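Local coordinates for protein phosphoribosylformylglycinamidine synthase 2 (Thermus thermophilus, PDB 3VIU) that belongs to the PurM-like AIR synthase related proteins, has two N-terminal and two C-terminal family domains in one chain, and binds ADP and magnesium, at residues A673-L676 / L677-R680; A714-A717 / P718-V722. All blocks are in the same frame, centred on the assembly; numbering follows the deposited sequence.

Interaction 1 (A673-L676 / L677-R680); sequences ATLL and LEER
Leu675 O accepts the amide of Glu679 at 3.0 Å (N to O), with an N-H...O angle of 156°, in the closing turns of the alpha-helix 670-679 of the second AIR synthase related C-terminal domain. The same i to i+4 ladder runs one and two residues earlier: Glu678 N reaches Thr674 O at 3.1 Å, and Leu677 N meets Ala673 O almost straight, at 167°. The pattern tightens at Arg680, whose N makes only a weak bond to Leu676 O and is held instead by Leu677 O at 3.0 Å, a single 3-10-like turn as the helix ends.

Side chains follow the same spacing. Leu675 and Glu679 both lie at the exposed surface, and their side chains slant across each other: the leucine methyl CD1 presses on the carboxylate, 3.2 Å from Glu679 CD, a tight fit. CG of Glu679 sits beside its own backbone N (chi1 -58°), which turns the acid back toward the previous turn and over that methyl. Glu678, extended beyond CG, also reaches outward and back past Thr674 O, and its OE2 is hydrogen-bonded to the hydroxyl of Tyr684 in strand 684-690.

The buried side is leucine-lined. Leu676 CD2 and Leu677 CD2 touch at 4.0 Å; Leu677 also packs on Ile567 and Tyr684 of the sheet, and Leu676 on Leu609 of helix 596-611. Arg680 then folds back past Leu676, bent at its second torsion, with its NH2 in a salt bridge to Asp608 of that helix. Asp608 thereby helps fix the guanidinium group, one face of which receives Leu676 CD2, 4.3 Å above the plane and displaced toward the rim.

Interaction 2 (A714-A717 / P718-V722); sequences AWKA and PLREV
Lys716 lays its aliphatic end against the guanidinium of Arg720, one helical turn on, with CE only 2.9 Å from Arg720 NE. The methylenes come in at the edge of the guanidinium, near its plane, rather than over a face, and the two side chains are packed very closely. Arg720 leaves the helix extended (chi1 179°) and then bends at its third torsion, so that NE and the guanidinium slant across the end of the lysine. Two like charges thus come near each other, NZ 3.7 Å from Arg720 NE; their mutual repulsion is probably eased by acids outside, Glu412 in a salt bridge with Arg720 NH2 and Glu408 in a long, weak ion pair with the amine.

The helix 708-723 is kinked here by a proline. Pro718 has no amide hydrogen, and its ring occupies the place where a helical bond to Ala714 O would be, with CD 3.1 Å from that oxygen. The next amide, Leu719 N, also lacks a bond to the preceding turn. A water replaces it, 2.8 Å from Leu719 N, whose proton it accepts, and it lies 3.0 Å from Lys716 O, so it bridges the break. Ala717 CB lies against the proline ring, 3.4 Å from Pro718 CD. Helical bonding resumes at Glu721, whose N donates to Ala717 O at 3.2 Å, although the place of that oxygen is less sure; the next bond, Val722 N to Pro718 O, is weak.

Before the kink Trp715 stacks on Phe635, and at it Pro718 leans on Ala405. Beyond it Leu719 goes against Leu161 and Phe163 of strand 156-163, an outermost strand of the first six-stranded sheet, while Val722 rests on Arg135 and Leu138 of helix 132-152, next to that sheet.

Interaction 1 comes first along the chain, in helix 670-679; strands 684-690, 694-699 and 702-707 follow, and interaction 2 then lies in helix 708-723, the last helix of the chain. The three intervening strands belong to the same seven-stranded sheet as strand 563-567, against which interaction 1 packs. The centres of the two interactions are 40 Å apart, and their nearest atoms about 26 Å, so they do not touch. One is a local finish to a helix at the outer side of the second C-terminal domain. The other carries the chain's end across to the N-terminal domain of the first half, joining the two halves of the fold.

Interaction 1 (A673-L676 / L677-R680)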
ATOM      1  N   ALA A 673     -18.942  24.843  16.296  1.00 23.64           N
ATOM      2  CA  ALA A 673     -17.851  24.362  15.466  1.00 23.36           C
ATOM      3  C   ALA A 673     -16.733  25.382  15.484  1.00 24.27           C
ATOM      4  O   ALA A 673     -15.570  25.037  15.697  1.00 26.27           O
ATOM      5  CB  ALA A 673     -18.336  24.131  14.038  1.00 21.64           C
ATOM      6  N   THR A 674     -17.086  26.645  15.278  1.00 25.00           N
ATOM      7  CA  THR A 674     -16.083  27.698  15.268  1.00 25.68           C
ATOM      8  C   THR A 674     -15.453  27.871  16.648  1.00 25.50           C
ATOM      9  O   THR A 674     -14.294  28.264  16.775  1.00 27.07           O
ATOM     10  CB  THR A 674     -16.687  29.036  14.799  1.00 26.01           C
ATOM     11  OG1 THR A 674     -17.770  29.406  15.660  1.00 26.66           O
ATOM     12  CG2 THR A 674     -17.193  28.910  13.366  1.00 25.67           C
ATOM     13  N   LEU A 675     -16.216  27.567  17.683  1.00 24.61           N
ATOM     14  CA  LEU A 675     -15.706  27.684  19.035  1.00 25.52           C
ATOM     15  C   LEU A 675     -14.636  26.605  19.217  1.00 25.51           C
ATOM     16  O   LEU A 675     -13.579  26.853  19.798  1.00 25.42           O
ATOM     17  CB  LEU A 675     -16.856  27.495  20.031  1.00 28.22           C
ATOM     18  CG  LEU A 675     -16.712  28.028  21.460  1.00 31.27           C
ATOM     19  CD1 LEU A 675     -15.735  27.174  22.249  1.00 31.64           C
ATOM     20  CD2 LEU A 675     -16.261  29.490  21.413  1.00 32.72           C
ATOM     21  N   LEU A 676     -14.906  25.412  18.690  1.00 25.50           N
ATOM     22  CA  LEU A 676     -13.975  24.291  18.791  1.00 24.92           C
ATOM     23  C   LEU A 676     -12.648  24.587  18.081  1.00 25.62           C
ATOM     24  O   LEU A 676     -11.572  24.418  18.660  1.00 24.43           O
ATOM     25  CB  LEU A 676     -14.625  23.025  18.217  1.00 24.70           C
ATOM     26  CG  LEU A 676     -13.836  21.707  18.160  1.00 25.63           C
ATOM     27  CD1 LEU A 676     -14.809  20.535  18.044  1.00 25.39           C
ATOM     28  CD2 LEU A 676     -12.874  21.711  16.968  1.00 26.34           C
ATOM     29  N   LEU A 677     -12.721  25.040  16.834  1.00 25.42           N
ATOM     30  CA  LEU A 677     -11.509  25.345  16.087  1.00 26.65           C
ATOM     31  C   LEU A 677     -10.681  26.411  16.796  1.00 28.93           C
ATOM     32  O   LEU A 677      -9.453  26.320  16.851  1.00 29.18           O
ATOM     33  CB  LEU A 677     -11.858  25.807  14.675  1.00 24.81           C
ATOM     34  CG  LEU A 677     -12.584  24.769  13.822  1.00 23.60           C
ATOM     35  CD1 LEU A 677     -12.960  25.388  12.494  1.00 22.09           C
ATOM     36  CD2 LEU A 677     -11.701  23.548  13.634  1.00 19.61           C
ATOM     37  N   GLU A 678     -11.354  27.420  17.340  1.00 29.85           N
ATOM     38  CA  GLU A 678     -10.667  28.492  18.051  1.00 30.01           C
ATOM     39  C   GLU A 678      -9.931  27.989  19.289  1.00 30.32           C
ATOM     40  O   GLU A 678      -8.801  28.395  19.549  1.00 30.66           O
ATOM     41  CB  GLU A 678     -11.663  29.577  18.443  1.00 29.70           C
ATOM     42  CG  GLU A 678     -11.714  30.725  17.466  1.00 31.70           C
ATOM     43  CD  GLU A 678     -13.065  31.388  17.428  1.00 33.70           C
ATOM     44  OE1 GLU A 678     -13.710  31.484  18.495  1.00 34.64           O
ATOM     45  OE2 GLU A 678     -13.480  31.819  16.329  1.00 35.05           O
ATOM     46  N   GLU A 679     -10.568  27.106  20.049  1.00 31.07           N
ATOM     47  CA  GLU A 679      -9.947  26.560  21.252  1.00 32.69           C
ATOM     48  C   GLU A 679      -8.735  25.706  20.900  1.00 31.89           C
ATOM     49  O   GLU A 679      -7.956  25.334  21.778  1.00 32.22           O
ATOM     50  CB  GLU A 679     -10.954  25.723  22.051  1.00 35.03           C
ATOM     51  CG  GLU A 679     -12.198  26.498  22.462  1.00 41.06           C
ATOM     52  CD  GLU A 679     -13.114  25.716  23.389  1.00 44.07           C
ATOM     53  OE1 GLU A 679     -13.484  24.570  23.046  1.00 45.92           O
ATOM     54  OE2 GLU A 679     -13.471  26.259  24.459  1.00 46.66           O
ATOM     55  N   ARG A 680      -8.586  25.396  19.614  1.00 30.25           N
ATOM     56  CA  ARG A 680      -7.461  24.599  19.137  1.00 28.88           C
ATOM     57  C   ARG A 680      -6.421  25.494  18.470  1.00 27.44           C
ATOM     58  O   ARG A 680      -5.438  25.002  17.918  1.00 28.86           O
ATOM     59  CB  ARG A 680      -7.936  23.552  18.128  1.00 29.58           C
ATOM     60  CG  ARG A 680      -8.969  22.581  18.659  1.00 31.47           C
ATOM     61  CD  ARG A 680      -8.432  21.786  19.833  1.00 33.86           C
ATOM     62  NE  ARG A 680      -9.454  20.903  20.386  1.00 37.82           N
ATOM     63  CZ  ARG A 680      -9.954  19.842  19.756  1.00 36.88           C
ATOM     64  NH1 ARG A 680      -9.526  19.519  18.545  1.00 36.98           N
ATOM     65  NH2 ARG A 680     -10.892  19.112  20.338  1.00 35.40           N
TER

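Interaction 2 (A714-A717 / P718-V722)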
ATOM      1  N   ALA A 714     -15.881  17.442 -17.673  1.00 20.17           N
ATOM      2  CA  ALA A 714     -14.436  17.619 -17.799  1.00 19.61           C
ATOM      3  C   ALA A 714     -13.682  16.600 -16.937  1.00 17.50           C
ATOM      4  O   ALA A 714     -12.666  16.054 -17.347  1.00 16.59           O
ATOM      5  CB  ALA A 714     -14.051  19.042 -17.394  1.00 18.87           C
ATOM      6  N   TRP A 715     -14.212  16.344 -15.747  1.00 17.73           N
ATOM      7  CA  TRP A 715     -13.624  15.418 -14.784  1.00 17.18           C
ATOM      8  C   TRP A 715     -13.856  13.942 -15.098  1.00 18.45           C
ATOM      9  O   TRP A 715     -13.006  13.105 -14.809  1.00 19.92           O
ATOM     10  CB  TRP A 715     -14.211  15.724 -13.406  1.00 16.16           C
ATOM     11  CG  TRP A 715     -13.730  14.852 -12.274  1.00 15.23           C
ATOM     12  CD1 TRP A 715     -12.505  14.885 -11.672  1.00 14.73           C
ATOM     13  CD2 TRP A 715     -14.510  13.902 -11.543  1.00 12.87           C
ATOM     14  NE1 TRP A 715     -12.478  14.023 -10.601  1.00 12.26           N
ATOM     15  CE2 TRP A 715     -13.697  13.408 -10.500  1.00 13.06           C
ATOM     16  CE3 TRP A 715     -15.821  13.423 -11.665  1.00 15.02           C
ATOM     17  CZ2 TRP A 715     -14.153  12.457  -9.578  1.00 14.52           C
ATOM     18  CZ3 TRP A 715     -16.277  12.475 -10.745  1.00 15.65           C
ATOM     19  CH2 TRP A 715     -15.443  12.005  -9.716  1.00 15.38           C
ATOM     20  N   LYS A 716     -15.004  13.629 -15.689  1.00 20.14           N
ATOM     21  CA  LYS A 716     -15.376  12.251 -15.989  1.00 22.55           C
ATOM     22  C   LYS A 716     -14.738  11.586 -17.208  1.00 22.77           C
ATOM     23  O   LYS A 716     -14.430  10.398 -17.166  1.00 23.06           O
ATOM     24  CB  LYS A 716     -16.901  12.160 -16.115  1.00 24.11           C
ATOM     25  CG  LYS A 716     -17.494  10.820 -15.676  1.00 30.29           C
ATOM     26  CD  LYS A 716     -17.135   9.661 -16.624  1.00 33.35           C
ATOM     27  CE  LYS A 716     -16.618   8.422 -15.867  1.00 33.00           C
ATOM     28  NZ  LYS A 716     -15.191   8.557 -15.419  1.00 30.51           N
ATOM     29  N   ALA A 717     -14.516  12.350 -18.273  1.00 22.55           N
ATOM     30  CA  ALA A 717     -13.969  11.812 -19.522  1.00 23.26           C
ATOM     31  C   ALA A 717     -12.525  11.292 -19.632  1.00 24.33           C
ATOM     32  O   ALA A 717     -12.305  10.213 -20.175  1.00 25.62           O
ATOM     33  CB  ALA A 717     -14.212  12.820 -20.643  1.00 22.36           C
ATOM     34  N   PRO A 718     -11.529  12.049 -19.134  1.00 24.55           N
ATOM     35  CA  PRO A 718     -10.103  11.681 -19.185  1.00 23.42           C
ATOM     36  C   PRO A 718      -9.683  10.219 -19.045  1.00 24.55           C
ATOM     37  O   PRO A 718      -9.249   9.606 -20.014  1.00 24.13           O
ATOM     38  CB  PRO A 718      -9.486  12.562 -18.112  1.00 23.24           C
ATOM     39  CG  PRO A 718     -10.294  13.812 -18.243  1.00 25.15           C
ATOM     40  CD  PRO A 718     -11.712  13.274 -18.334  1.00 22.17           C
ATOM     41  N   LEU A 719      -9.788   9.658 -17.847  1.00 25.98           N
ATOM     42  CA  LEU A 719      -9.378   8.274 -17.655  1.00 27.96           C
ATOM     43  C   LEU A 719     -10.286   7.234 -18.279  1.00 29.15           C
ATOM     44  O   LEU A 719      -9.852   6.115 -18.542  1.00 28.44           O
ATOM     45  CB  LEU A 719      -9.214   7.956 -16.170  1.00 29.20           C
ATOM     46  CG  LEU A 719      -7.928   8.480 -15.537  1.00 29.28           C
ATOM     47  CD1 LEU A 719      -7.767   7.872 -14.151  1.00 31.00           C
ATOM     48  CD2 LEU A 719      -6.742   8.115 -16.418  1.00 28.97           C
ATOM     49  N   ARG A 720     -11.545   7.588 -18.508  1.00 31.33           N
ATOM     50  CA  ARG A 720     -12.472   6.637 -19.097  1.00 33.03           C
ATOM     51  C   ARG A 720     -12.073   6.295 -20.521  1.00 35.07           C
ATOM     52  O   ARG A 720     -12.127   5.133 -20.914  1.00 37.09           O
ATOM     53  CB  ARG A 720     -13.901   7.175 -19.072  1.00 33.23           C
ATOM     54  CG  ARG A 720     -14.910   6.224 -19.696  1.00 35.35           C
ATOM     55  CD  ARG A 720     -16.348   6.653 -19.441  1.00 35.95           C
ATOM     56  NE  ARG A 720     -16.746   6.504 -18.042  1.00 36.66           N
ATOM     57  CZ  ARG A 720     -16.777   5.348 -17.382  1.00 38.02           C
ATOM     58  NH1 ARG A 720     -16.429   4.214 -17.984  1.00 36.81           N
ATOM     59  NH2 ARG A 720     -17.165   5.325 -16.113  1.00 39.06           N
ATOM     60  N   GLU A 721     -11.676   7.293 -21.305  1.00 37.04           N
ATOM     61  CA  GLU A 721     -11.269   7.011 -22.676  1.00 39.11           C
ATOM     62  C   GLU A 721      -9.907   6.335 -22.688  1.00 38.63           C
ATOM     63  O   GLU A 721      -9.704   5.364 -23.414  1.00 38.59           O
ATOM     64  CB  GLU A 721     -11.250   8.287 -23.523  1.00 41.33           C
ATOM     65  CG  GLU A 721     -11.139   9.574 -22.739  1.00 48.87           C
ATOM     66  CD  GLU A 721     -11.561  10.793 -23.554  1.00 53.14           C
ATOM     67  OE1 GLU A 721     -11.582  11.911 -22.992  1.00 53.73           O
ATOM     68  OE2 GLU A 721     -11.874  10.633 -24.758  1.00 56.37           O
ATOM     69  N   VAL A 722      -8.981   6.832 -21.869  1.00 37.06           N
ATOM     70  CA  VAL A 722      -7.650   6.242 -21.792  1.00 35.85           C
ATOM     71  C   VAL A 722      -7.745   4.745 -21.516  1.00 36.60           C
ATOM     72  O   VAL A 722      -7.063   3.947 -22.154  1.00 35.84           O
ATOM     73  CB  VAL A 722      -6.806   6.894 -20.677  1.00 34.62           C
ATOM     74  CG1 VAL A 722      -5.508   6.123 -20.470  1.00 30.86           C
ATOM     75  CG2 VAL A 722      -6.497   8.326 -21.047  1.00 34.72           C
TER
HETATM   76  O   HOH W   1     -11.755  10.128 -15.933  1.00 15.38           O